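Local coordinates for periplasmic sugar-binding protein (Chloroflexus aurantiacus, PDB 4RXU) that probably binds carbohydrates in the periplasm for an ABC-type sugar transporter, and holds beta-D-glucopyranose in its pocket, at residues I83-V89 with A106-V112. Numbering follows the deposited sequence.
Sequences IAKGIKV and AARAAGV
Val112 lays its CG1 methyl over one face of the Lys88-Val89 peptide, 3.7 Å from Lys88 C, while Val112 CA, on the same side, lies 3.5 Å from Lys88 O in a CA-H...O contact. A second flat group, the Ala106-Ala107 peptide, has Ile83 CD1 over one of its faces, 3.8 Å from Ala107 CA. These are two successive helix-to-strand turns of the type I periplasmic binding protein fold: helix 72-84 feeds strand 89-92, which with helix 101-109 and the neighbouring parallel strand 113-117 forms a beta-alpha-beta crossover.

No direct hydrogen bond joins the two segments; apolar branches do most of the work. Ile83 splits its reach. With CG2 anti to the backbone N (chi1 of -71° for CG1), that methyl meets Ala110 CB at 3.8 Å, and the longer CG1-CD1 arm runs to the helix backbone. Val112, buried, is similarly forked: CG2 presses against Ile87 O at 3.3 Å, and CG1 also meets Ile87 CD1 at 4.0 Å, the two side chains crossing at a slant. Leu90 of strand 89-92 adds to the packing on Val112.

Both helices stop in Schellman motifs, with Gly86 and Gly111 at positive phi. At the second, Ala107 O takes Val112 N and Ala110 N from opposite faces of its carbonyl plane, which helps set the chain's course into Val112. Arg108, on the outer side, pairs with Asp125. Near the strand starts, where Lys88 CA and Val112 CA are the closest CA pair, one water bridges the segments, donating to Lys88 O and Gly111 O, each 2.8 Å from the water oxygen.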
loop_
_atom_site.group_PDB
_atom_site.type_symbol
_atom_site.label_atom_id
_atom_site.label_comp_id
_atom_site.label_asym_id
_atom_site.label_seq_id
_atom_site.Cartn_x
_atom_site.Cartn_y
_atom_site.Cartn_z
ATOM N N ILE A 83 -22.093 4.766 -14.427
ATOM C CA ILE A 83 -23.325 5.511 -14.108
ATOM C C ILE A 83 -24.342 5.291 -15.210
ATOM O O ILE A 83 -25.519 5.035 -14.931
ATOM C CB ILE A 83 -23.062 7.010 -13.938
ATOM C CG1 ILE A 83 -22.292 7.251 -12.639
ATOM C CG2 ILE A 83 -24.374 7.794 -13.946
ATOM C CD1 ILE A 83 -21.686 8.638 -12.557
ATOM N N ALA A 84 -23.881 5.365 -16.454
ATOM C CA ALA A 84 -24.769 5.264 -17.602
ATOM C C ALA A 84 -25.334 3.862 -17.768
ATOM O O ALA A 84 -26.427 3.672 -18.306
ATOM C CB ALA A 84 -24.068 5.719 -18.865
ATOM N N LYS A 85 -24.582 2.879 -17.304
ATOM C CA LYS A 85 -25.071 1.508 -17.244
ATOM C C LYS A 85 -26.011 1.201 -16.084
ATOM O O LYS A 85 -26.544 0.098 -15.998
ATOM C CB LYS A 85 -23.901 0.570 -17.151
ATOM C CG LYS A 85 -23.114 0.522 -18.430
ATOM C CD LYS A 85 -22.182 -0.661 -18.378
ATOM C CE LYS A 85 -21.397 -0.778 -19.666
ATOM N NZ LYS A 85 -20.194 0.089 -19.571
ATOM N N GLY A 86 -26.160 2.137 -15.160
ATOM C CA GLY A 86 -27.186 2.032 -14.127
ATOM C C GLY A 86 -26.709 1.516 -12.793
ATOM O O GLY A 86 -27.492 1.055 -11.971
ATOM N N ILE A 87 -25.415 1.605 -12.559
ATOM C CA ILE A 87 -24.922 1.220 -11.243
ATOM C C ILE A 87 -25.531 2.055 -10.123
ATOM O O ILE A 87 -25.812 3.240 -10.277
ATOM C CB ILE A 87 -23.386 1.171 -11.107
ATOM C CG1 ILE A 87 -22.731 2.563 -11.122
ATOM C CG2 ILE A 87 -22.789 0.187 -12.114
ATOM C CD1 ILE A 87 -21.323 2.520 -10.550
ATOM N N LYS A 88 -25.727 1.402 -8.985
ATOM C CA LYS A 88 -26.169 2.042 -7.757
ATOM C C LYS A 88 -25.071 2.156 -6.720
ATOM O O LYS A 88 -25.194 2.944 -5.781
ATOM C CB LYS A 88 -27.338 1.261 -7.152
ATOM C CG LYS A 88 -28.589 1.207 -8.029
ATOM C CD LYS A 88 -29.048 2.596 -8.425
ATOM C CE LYS A 88 -30.185 2.551 -9.433
ATOM N NZ LYS A 88 -29.956 3.562 -10.506
ATOM N N VAL A 89 -24.008 1.367 -6.884
ATOM C CA VAL A 89 -22.866 1.393 -5.953
ATOM C C VAL A 89 -21.596 1.339 -6.779
ATOM O O VAL A 89 -21.450 0.487 -7.649
ATOM C CB VAL A 89 -22.853 0.186 -4.995
ATOM C CG1 VAL A 89 -21.671 0.273 -4.036
ATOM C CG2 VAL A 89 -24.150 0.070 -4.193
ATOM N N ALA A 106 -19.594 13.117 -9.144
ATOM C CA ALA A 106 -20.465 12.746 -10.256
ATOM C C ALA A 106 -21.303 11.523 -9.909
ATOM O O ALA A 106 -22.477 11.446 -10.258
ATOM C CB ALA A 106 -19.668 12.498 -11.536
ATOM N N ALA A 107 -20.695 10.560 -9.235
ATOM C CA ALA A 107 -21.427 9.380 -8.793
ATOM C C ALA A 107 -22.503 9.781 -7.810
ATOM O O ALA A 107 -23.690 9.409 -7.956
ATOM C CB ALA A 107 -20.468 8.384 -8.146
ATOM N N ARG A 108 -22.120 10.536 -6.779
ATOM C CA ARG A 108 -23.123 10.969 -5.777
ATOM C C ARG A 108 -24.273 11.730 -6.436
ATOM O O ARG A 108 -25.444 11.571 -6.053
ATOM C CB ARG A 108 -22.533 11.837 -4.660
ATOM C CG ARG A 108 -23.586 12.333 -3.652
ATOM C CD ARG A 108 -23.002 13.259 -2.605
ATOM N NE ARG A 108 -22.292 14.345 -3.254
ATOM C CZ ARG A 108 -21.678 15.332 -2.622
ATOM N NH1 ARG A 108 -21.695 15.404 -1.298
ATOM N NH2 ARG A 108 -21.043 16.241 -3.330
ATOM N N ALA A 109 -23.949 12.556 -7.422
ATOM C CA ALA A 109 -24.959 13.377 -8.069
ATOM C C ALA A 109 -25.988 12.576 -8.844
ATOM O O ALA A 109 -27.098 13.064 -9.108
ATOM C CB ALA A 109 -24.273 14.400 -8.954
ATOM N N ALA A 110 -25.614 11.354 -9.212
ATOM C CA ALA A 110 -26.494 10.447 -9.914
ATOM C C ALA A 110 -27.131 9.423 -8.979
ATOM O O ALA A 110 -27.773 8.487 -9.449
ATOM C CB ALA A 110 -25.736 9.757 -11.050
ATOM N N GLY A 111 -26.993 9.622 -7.668
ATOM C CA GLY A 111 -27.598 8.734 -6.696
ATOM C C GLY A 111 -26.846 7.439 -6.504
ATOM O O GLY A 111 -27.422 6.446 -6.068
ATOM N N VAL A 112 -25.547 7.476 -6.801
ATOM C CA VAL A 112 -24.707 6.307 -6.664
ATOM C C VAL A 112 -23.891 6.425 -5.387
ATOM O O VAL A 112 -23.251 7.452 -5.143
ATOM C CB VAL A 112 -23.753 6.161 -7.860
ATOM C CG1 VAL A 112 -22.850 4.933 -7.684
ATOM C CG2 VAL A 112 -24.550 6.099 -9.161
HETATM O O HOH W 1 -27.579 3.990 -4.722
#